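Local coordinates for Rx protein (PDB 4M70), which probably acts as an intracellular immune receptor of the NB-LRR family that triggers plant defence, the fragment here being its N-terminal coiled-coil domain, at residues L55-Y67 with A103-T117. Sequence-based numbering, arbitrary orientation.
Sequences LTILEVEIVEVAY and ALECIDSTVKQWMAT
The indole of W114 carries L55 on one face: methyl CD2 stands 3.9 Å from the centroid of the five-membered ring, 19° off the ring normal, a CH-pi contact. The benzene edge of the same indole meets the start of the other helix, with CB of L58 beside CE3 and the backbone N of E59 lying in the ring plane. W114 reaches across because its CG is anti to the backbone N (chi1 -175°), which carries the ring over to the first turn of helix 56-81. The pair illustrates antiparallel packing in a four-helix bundle, the fold of the Rx coiled-coil domain: the segment axes approach to 9.9 Å, and their N-to-C directions lie 165° apart.

At the edge of the indole, L58 acts as a knob in a hole formed by T110, Q113, W114 and T117. Its two methyls divide the work: CD1 lies 3.5 Å from CA of W114, while CD2 rests against the amide of Q113, 3.5 Å from its CD. One turn on, I62 slides past T110 in the opposite direction, bringing CG1 to 3.5 Å from methyl CG2 of T110, and its CD1 touches V111. Farther along, V65 makes a looser contact with I107 and C106, where an aromatic side chain of another protein's chain also packs on V65 and C106. Helix 4-24 closes the neighbouring side, where I62 packs on A6 and the carboxylate of E59 accepts a hydrogen bond from A6 N.

No hydrogen bond joins the two segments; T110 and T117 spend their hydroxyls on their own helix, T110 OG1 on C106 O, and turn their methyls to the partner. T117 OG1 donates to Q113 O at 2.8 Å, and T117 N reaches that oxygen from the opposite face of the carbonyl plane.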
ATOM      1  N   LEU A  55      -4.566 -20.381  -6.281  1.00 62.49           N
ATOM      2  CA  LEU A  55      -4.870 -19.475  -5.179  1.00 67.91           C
ATOM      3  C   LEU A  55      -3.650 -19.266  -4.286  1.00 69.45           C
ATOM      4  O   LEU A  55      -3.419 -18.165  -3.782  1.00 70.51           O
ATOM      5  CB  LEU A  55      -6.035 -20.018  -4.348  1.00 63.36           C
ATOM      6  CG  LEU A  55      -7.451 -19.754  -4.865  1.00 70.14           C
ATOM      7  CD1 LEU A  55      -8.476 -20.416  -3.959  1.00 68.21           C
ATOM      8  CD2 LEU A  55      -7.711 -18.259  -4.958  1.00 66.87           C
ATOM      9  N   THR A  56      -2.881 -20.331  -4.085  1.00 63.80           N
ATOM     10  CA  THR A  56      -1.668 -20.256  -3.278  1.00 66.98           C
ATOM     11  C   THR A  56      -0.725 -19.242  -3.915  1.00 64.30           C
ATOM     12  O   THR A  56      -0.036 -18.491  -3.224  1.00 63.52           O
ATOM     13  CB  THR A  56      -0.993 -21.637  -3.105  1.00 66.98           C
ATOM     14  OG1 THR A  56      -1.806 -22.464  -2.261  1.00 72.67           O
ATOM     15  CG2 THR A  56       0.379 -21.493  -2.463  1.00 66.38           C
ATOM     16  N   ILE A  57      -0.725 -19.213  -5.244  1.00 64.04           N
ATOM     17  CA  ILE A  57       0.067 -18.247  -5.992  1.00 66.20           C
ATOM     18  C   ILE A  57      -0.377 -16.827  -5.652  1.00 64.62           C
ATOM     19  O   ILE A  57       0.459 -15.959  -5.381  1.00 67.59           O
ATOM     20  CB  ILE A  57      -0.042 -18.497  -7.511  1.00 66.56           C
ATOM     21  CG1 ILE A  57       0.546 -19.868  -7.858  1.00 78.29           C
ATOM     22  CG2 ILE A  57       0.688 -17.419  -8.288  1.00 70.96           C
ATOM     23  CD1 ILE A  57       0.313 -20.305  -9.291  1.00 76.88           C
ATOM     24  N   LEU A  58      -1.688 -16.601  -5.635  1.00 62.14           N
ATOM     25  CA  LEU A  58      -2.225 -15.297  -5.253  1.00 62.44           C
ATOM     26  C   LEU A  58      -1.824 -14.930  -3.826  1.00 60.40           C
ATOM     27  O   LEU A  58      -1.513 -13.772  -3.540  1.00 58.57           O
ATOM     28  CB  LEU A  58      -3.751 -15.280  -5.377  1.00 62.26           C
ATOM     29  CG  LEU A  58      -4.363 -15.521  -6.758  1.00 60.10           C
ATOM     30  CD1 LEU A  58      -5.872 -15.579  -6.661  1.00 65.27           C
ATOM     31  CD2 LEU A  58      -3.940 -14.427  -7.715  1.00 63.30           C
ATOM     32  N   GLU A  59      -1.832 -15.918  -2.936  1.00 59.20           N
ATOM     33  CA  GLU A  59      -1.462 -15.684  -1.546  1.00 62.28           C
ATOM     34  C   GLU A  59       0.007 -15.273  -1.454  1.00 57.84           C
ATOM     35  O   GLU A  59       0.365 -14.403  -0.661  1.00 63.23           O
ATOM     36  CB  GLU A  59      -1.765 -16.909  -0.683  1.00 61.31           C
ATOM     37  CG  GLU A  59      -1.527 -16.672   0.797  1.00 60.91           C
ATOM     38  CD  GLU A  59      -2.249 -17.676   1.666  1.00 66.40           C
ATOM     39  OE1 GLU A  59      -2.478 -17.380   2.859  1.00 66.30           O
ATOM     40  OE2 GLU A  59      -2.614 -18.750   1.148  1.00 74.48           O
ATOM     41  N   VAL A  60       0.852 -15.910  -2.261  1.00 57.24           N
ATOM     42  CA  VAL A  60       2.258 -15.532  -2.350  1.00 62.03           C
ATOM     43  C   VAL A  60       2.362 -14.074  -2.796  1.00 62.48           C
ATOM     44  O   VAL A  60       3.110 -13.280  -2.206  1.00 59.39           O
ATOM     45  CB  VAL A  60       3.032 -16.439  -3.341  1.00 66.40           C
ATOM     46  CG1 VAL A  60       4.423 -15.880  -3.620  1.00 58.27           C
ATOM     47  CG2 VAL A  60       3.131 -17.857  -2.802  1.00 60.59           C
ATOM     48  N   GLU A  61       1.584 -13.726  -3.818  1.00 55.30           N
ATOM     49  CA  GLU A  61       1.566 -12.359  -4.340  1.00 59.62           C
ATOM     50  C   GLU A  61       1.211 -11.324  -3.260  1.00 61.12           C
ATOM     51  O   GLU A  61       1.934 -10.333  -3.063  1.00 60.03           O
ATOM     52  CB  GLU A  61       0.581 -12.262  -5.519  1.00 63.47           C
ATOM     53  CG  GLU A  61       0.875 -13.241  -6.658  1.00 74.68           C
ATOM     54  CD  GLU A  61      -0.204 -13.259  -7.731  1.00 83.69           C
ATOM     55  OE1 GLU A  61      -1.239 -12.575  -7.559  1.00 88.06           O
ATOM     56  OE2 GLU A  61      -0.029 -13.988  -8.733  1.00 86.08           O
ATOM     57  N   ILE A  62       0.123 -11.586  -2.535  1.00 51.48           N
ATOM     58  CA  ILE A  62      -0.320 -10.700  -1.464  1.00 50.61           C
ATOM     59  C   ILE A  62       0.705 -10.595  -0.339  1.00 58.41           C
ATOM     60  O   ILE A  62       1.013  -9.497   0.136  1.00 54.95           O
ATOM     61  CB  ILE A  62      -1.673 -11.153  -0.872  1.00 54.38           C
ATOM     62  CG1 ILE A  62      -2.802 -10.979  -1.891  1.00 50.22           C
ATOM     63  CG2 ILE A  62      -2.006 -10.356   0.373  1.00 52.51           C
ATOM     64  CD1 ILE A  62      -4.164 -11.433  -1.382  1.00 53.47           C
ATOM     65  N   VAL A  63       1.225 -11.741   0.085  1.00 51.33           N
ATOM     66  CA  VAL A  63       2.213 -11.776   1.156  1.00 52.72           C
ATOM     67  C   VAL A  63       3.459 -10.954   0.843  1.00 52.41           C
ATOM     68  O   VAL A  63       3.841 -10.066   1.626  1.00 55.66           O
ATOM     69  CB  VAL A  63       2.609 -13.232   1.499  1.00 55.70           C
ATOM     70  CG1 VAL A  63       3.916 -13.282   2.289  1.00 55.42           C
ATOM     71  CG2 VAL A  63       1.492 -13.913   2.263  1.00 56.68           C
ATOM     72  N   GLU A  64       4.079 -11.227  -0.303  1.00 54.30           N
ATOM     73  CA  GLU A  64       5.302 -10.509  -0.648  1.00 57.00           C
ATOM     74  C   GLU A  64       5.018  -9.021  -0.857  1.00 56.89           C
ATOM     75  O   GLU A  64       5.785  -8.175  -0.381  1.00 57.60           O
ATOM     76  CB  GLU A  64       6.042 -11.148  -1.826  1.00 59.07           C
ATOM     77  CG  GLU A  64       7.438 -10.545  -1.987  1.00 76.36           C
ATOM     78  CD  GLU A  64       8.366 -11.347  -2.887  1.00 83.11           C
ATOM     79  OE1 GLU A  64       7.930 -12.371  -3.458  1.00 82.31           O
ATOM     80  OE2 GLU A  64       9.554 -10.964  -2.984  1.00 78.91           O
ATOM     81  N   VAL A  65       3.944  -8.698  -1.581  1.00 54.31           N
ATOM     82  CA  VAL A  65       3.589  -7.290  -1.785  1.00 52.96           C
ATOM     83  C   VAL A  65       3.412  -6.546  -0.455  1.00 52.29           C
ATOM     84  O   VAL A  65       3.947  -5.445  -0.265  1.00 57.66           O
ATOM     85  CB  VAL A  65       2.310  -7.130  -2.648  1.00 57.55           C
ATOM     86  CG1 VAL A  65       1.748  -5.721  -2.537  1.00 55.50           C
ATOM     87  CG2 VAL A  65       2.594  -7.484  -4.101  1.00 55.47           C
ATOM     88  N   ALA A  66       2.685  -7.161   0.471  1.00 49.52           N
ATOM     89  CA  ALA A  66       2.417  -6.548   1.766  1.00 49.16           C
ATOM     90  C   ALA A  66       3.696  -6.331   2.580  1.00 54.56           C
ATOM     91  O   ALA A  66       3.914  -5.258   3.152  1.00 51.32           O
ATOM     92  CB  ALA A  66       1.422  -7.386   2.548  1.00 48.78           C
ATOM     93  N   TYR A  67       4.533  -7.360   2.641  1.00 53.30           N
ATOM     94  CA  TYR A  67       5.766  -7.259   3.409  1.00 52.32           C
ATOM     95  C   TYR A  67       6.720  -6.202   2.816  1.00 52.03           C
ATOM     96  O   TYR A  67       7.312  -5.391   3.550  1.00 51.65           O
ATOM     97  CB  TYR A  67       6.402  -8.643   3.545  1.00 51.12           C
ATOM     98  CG  TYR A  67       5.635  -9.525   4.516  1.00 53.73           C
ATOM     99  CD1 TYR A  67       4.915  -8.966   5.567  1.00 57.45           C
ATOM    100  CD2 TYR A  67       5.586 -10.904   4.355  1.00 55.18           C
ATOM    101  CE1 TYR A  67       4.203  -9.755   6.452  1.00 57.54           C
ATOM    102  CE2 TYR A  67       4.868 -11.701   5.234  1.00 50.98           C
ATOM    103  CZ  TYR A  67       4.176 -11.120   6.276  1.00 54.47           C
ATOM    104  OH  TYR A  67       3.462 -11.906   7.154  1.00 53.54           O
ATOM    105  N   ALA A 103       0.404  -0.366  -3.501  1.00 57.84           N
ATOM    106  CA  ALA A 103       0.199  -1.605  -2.766  1.00 52.87           C
ATOM    107  C   ALA A 103      -1.279  -1.961  -2.715  1.00 53.58           C
ATOM    108  O   ALA A 103      -1.657  -3.107  -2.959  1.00 54.27           O
ATOM    109  CB  ALA A 103       0.756  -1.478  -1.362  1.00 46.31           C
ATOM    110  N   LEU A 104      -2.113  -0.977  -2.391  1.00 46.85           N
ATOM    111  CA  LEU A 104      -3.550  -1.212  -2.310  1.00 56.12           C
ATOM    112  C   LEU A 104      -4.166  -1.570  -3.656  1.00 53.01           C
ATOM    113  O   LEU A 104      -5.103  -2.364  -3.710  1.00 54.76           O
ATOM    114  CB  LEU A 104      -4.278  -0.022  -1.684  1.00 52.13           C
ATOM    115  CG  LEU A 104      -4.036   0.078  -0.177  1.00 64.08           C
ATOM    116  CD1 LEU A 104      -5.086   0.924   0.508  1.00 61.38           C
ATOM    117  CD2 LEU A 104      -3.989  -1.303   0.426  1.00 62.42           C
ATOM    118  N   GLU A 105      -3.653  -0.987  -4.736  1.00 54.80           N
ATOM    119  CA  GLU A 105      -4.127  -1.366  -6.063  1.00 54.65           C
ATOM    120  C   GLU A 105      -3.792  -2.831  -6.340  1.00 58.86           C
ATOM    121  O   GLU A 105      -4.651  -3.607  -6.796  1.00 53.40           O
ATOM    122  CB  GLU A 105      -3.549  -0.446  -7.142  1.00 53.07           C
ATOM    123  CG  GLU A 105      -4.103  -0.699  -8.537  1.00 73.56           C
ATOM    124  CD  GLU A 105      -5.555  -0.289  -8.682  1.00 67.20           C
ATOM    125  OE1 GLU A 105      -5.918   0.814  -8.214  1.00 70.12           O
ATOM    126  OE2 GLU A 105      -6.332  -1.072  -9.265  1.00 76.32           O
ATOM    127  N   CYS A 106      -2.550  -3.215  -6.038  1.00 53.68           N
ATOM    128  CA  CYS A 106      -2.144  -4.606  -6.235  1.00 50.62           C
ATOM    129  C   CYS A 106      -2.964  -5.601  -5.407  1.00 54.93           C
ATOM    130  O   CYS A 106      -3.466  -6.599  -5.936  1.00 57.68           O
ATOM    131  CB  CYS A 106      -0.655  -4.782  -5.938  1.00 55.28           C
ATOM    132  SG  CYS A 106       0.422  -4.071  -7.189  1.00 81.07           S
ATOM    133  N   ILE A 107      -3.108  -5.317  -4.115  1.00 52.22           N
ATOM    134  CA  ILE A 107      -3.859  -6.192  -3.218  1.00 49.70           C
ATOM    135  C   ILE A 107      -5.341  -6.257  -3.583  1.00 52.60           C
ATOM    136  O   ILE A 107      -5.946  -7.326  -3.523  1.00 55.58           O
ATOM    137  CB  ILE A 107      -3.676  -5.781  -1.737  1.00 53.56           C
ATOM    138  CG1 ILE A 107      -2.216  -5.968  -1.316  1.00 49.90           C
ATOM    139  CG2 ILE A 107      -4.567  -6.607  -0.823  1.00 50.53           C
ATOM    140  CD1 ILE A 107      -1.935  -5.559   0.116  1.00 47.37           C
ATOM    141  N   ASP A 108      -5.919  -5.126  -3.980  1.00 54.09           N
ATOM    142  CA  ASP A 108      -7.313  -5.112  -4.417  1.00 48.42           C
ATOM    143  C   ASP A 108      -7.497  -6.010  -5.639  1.00 57.66           C
ATOM    144  O   ASP A 108      -8.399  -6.864  -5.674  1.00 60.97           O
ATOM    145  CB  ASP A 108      -7.777  -3.685  -4.722  1.00 49.80           C
ATOM    146  CG  ASP A 108      -9.206  -3.630  -5.235  1.00 55.74           C
ATOM    147  OD1 ASP A 108     -10.145  -3.800  -4.429  1.00 59.45           O
ATOM    148  OD2 ASP A 108      -9.392  -3.404  -6.450  1.00 61.53           O
ATOM    149  N   SER A 109      -6.615  -5.840  -6.622  1.00 55.37           N
ATOM    150  CA  SER A 109      -6.655  -6.662  -7.829  1.00 57.76           C
ATOM    151  C   SER A 109      -6.534  -8.155  -7.509  1.00 60.63           C
ATOM    152  O   SER A 109      -7.326  -8.983  -7.992  1.00 60.47           O
ATOM    153  CB  SER A 109      -5.543  -6.225  -8.788  1.00 59.20           C
ATOM    154  OG  SER A 109      -5.412  -7.125  -9.870  1.00 69.81           O
ATOM    155  N   THR A 110      -5.563  -8.487  -6.662  1.00 58.32           N
ATOM    156  CA  THR A 110      -5.315  -9.877  -6.308  1.00 54.72           C
ATOM    157  C   THR A 110      -6.487 -10.486  -5.543  1.00 57.61           C
ATOM    158  O   THR A 110      -6.822 -11.648  -5.743  1.00 61.00           O
ATOM    159  CB  THR A 110      -4.019 -10.038  -5.485  1.00 58.38           C
ATOM    160  OG1 THR A 110      -2.926  -9.421  -6.180  1.00 67.07           O
ATOM    161  CG2 THR A 110      -3.708 -11.513  -5.266  1.00 55.63           C
ATOM    162  N   VAL A 111      -7.111  -9.702  -4.672  1.00 57.92           N
ATOM    163  CA  VAL A 111      -8.242 -10.196  -3.889  1.00 56.13           C
ATOM    164  C   VAL A 111      -9.477 -10.412  -4.767  1.00 62.54           C
ATOM    165  O   VAL A 111     -10.235 -11.367  -4.562  1.00 61.01           O
ATOM    166  CB  VAL A 111      -8.566  -9.254  -2.703  1.00 54.12           C
ATOM    167  CG1 VAL A 111      -9.924  -9.575  -2.101  1.00 53.12           C
ATOM    168  CG2 VAL A 111      -7.491  -9.363  -1.632  1.00 53.28           C
ATOM    169  N   LYS A 112      -9.673  -9.541  -5.756  1.00 58.25           N
ATOM    170  CA  LYS A 112     -10.774  -9.738  -6.702  1.00 58.41           C
ATOM    171  C   LYS A 112     -10.566 -10.998  -7.549  1.00 65.93           C
ATOM    172  O   LYS A 112     -11.493 -11.803  -7.743  1.00 65.76           O
ATOM    173  CB  LYS A 112     -10.951  -8.501  -7.585  1.00 57.49           C
ATOM    174  CG  LYS A 112     -11.603  -7.334  -6.853  1.00 58.19           C
ATOM    175  CD  LYS A 112     -11.570  -6.053  -7.671  1.00 54.39           C
ATOM    176  CE  LYS A 112     -12.202  -4.912  -6.900  1.00 58.97           C
ATOM    177  NZ  LYS A 112     -11.992  -3.597  -7.570  1.00 64.54           N
ATOM    178  N   GLN A 113      -9.334 -11.188  -8.012  1.00 63.68           N
ATOM    179  CA  GLN A 113      -8.981 -12.415  -8.721  1.00 63.67           C
ATOM    180  C   GLN A 113      -9.188 -13.632  -7.815  1.00 68.18           C
ATOM    181  O   GLN A 113      -9.605 -14.701  -8.265  1.00 75.65           O
ATOM    182  CB  GLN A 113      -7.543 -12.356  -9.242  1.00 65.79           C
ATOM    183  CG  GLN A 113      -7.128 -13.583 -10.045  1.00 70.00           C
ATOM    184  CD  GLN A 113      -5.724 -13.472 -10.606  1.00 80.36           C
ATOM    185  OE1 GLN A 113      -5.055 -12.450 -10.442  1.00 83.90           O
ATOM    186  NE2 GLN A 113      -5.268 -14.526 -11.273  1.00 83.01           N
ATOM    187  N   TRP A 114      -8.874 -13.450  -6.538  1.00 67.21           N
ATOM    188  CA  TRP A 114      -9.043 -14.471  -5.515  1.00 64.85           C
ATOM    189  C   TRP A 114     -10.511 -14.872  -5.443  1.00 69.41           C
ATOM    190  O   TRP A 114     -10.829 -16.050  -5.309  1.00 68.36           O
ATOM    191  CB  TRP A 114      -8.559 -13.932  -4.166  1.00 64.41           C
ATOM    192  CG  TRP A 114      -8.569 -14.923  -3.038  1.00 63.69           C
ATOM    193  CD1 TRP A 114      -9.656 -15.385  -2.356  1.00 69.82           C
ATOM    194  CD2 TRP A 114      -7.425 -15.558  -2.449  1.00 68.10           C
ATOM    195  NE1 TRP A 114      -9.261 -16.275  -1.385  1.00 71.80           N
ATOM    196  CE2 TRP A 114      -7.893 -16.397  -1.421  1.00 67.27           C
ATOM    197  CE3 TRP A 114      -6.048 -15.498  -2.694  1.00 69.20           C
ATOM    198  CZ2 TRP A 114      -7.035 -17.177  -0.639  1.00 71.81           C
ATOM    199  CZ3 TRP A 114      -5.197 -16.272  -1.917  1.00 66.14           C
ATOM    200  CH2 TRP A 114      -5.694 -17.098  -0.904  1.00 63.60           C
ATOM    201  N   MET A 115     -11.400 -13.885  -5.504  1.00 64.11           N
ATOM    202  CA  MET A 115     -12.838 -14.149  -5.491  1.00 68.33           C
ATOM    203  C   MET A 115     -13.280 -14.917  -6.739  1.00 70.05           C
ATOM    204  O   MET A 115     -14.063 -15.880  -6.663  1.00 73.36           O
ATOM    205  CB  MET A 115     -13.623 -12.846  -5.375  1.00 60.60           C
ATOM    206  CG  MET A 115     -14.819 -12.933  -4.457  1.00 61.47           C
ATOM    207  SD  MET A 115     -14.503 -12.061  -2.919  1.00 81.97           S
ATOM    208  CE  MET A 115     -14.138 -10.421  -3.549  1.00 58.00           C
ATOM    209  N   ALA A 116     -12.759 -14.492  -7.887  1.00 68.21           N
ATOM    210  CA  ALA A 116     -13.095 -15.132  -9.157  1.00 66.90           C
ATOM    211  C   ALA A 116     -12.682 -16.600  -9.148  1.00 78.39           C
ATOM    212  O   ALA A 116     -13.402 -17.463  -9.652  1.00 77.44           O
ATOM    213  CB  ALA A 116     -12.450 -14.395 -10.316  1.00 62.83           C
ATOM    214  N   THR A 117     -11.519 -16.871  -8.565  1.00 74.24           N
ATOM    215  CA  THR A 117     -11.000 -18.229  -8.455  1.00 69.68           C
ATOM    216  C   THR A 117     -11.821 -18.993  -7.418  1.00 76.66           C
ATOM    217  O   THR A 117     -12.029 -20.201  -7.537  1.00 84.01           O
ATOM    218  CB  THR A 117      -9.506 -18.242  -8.075  1.00 77.48           C
ATOM    219  OG1 THR A 117      -8.785 -17.334  -8.920  1.00 76.92           O
ATOM    220  CG2 THR A 117      -8.923 -19.645  -8.221  1.00 67.54           C
TER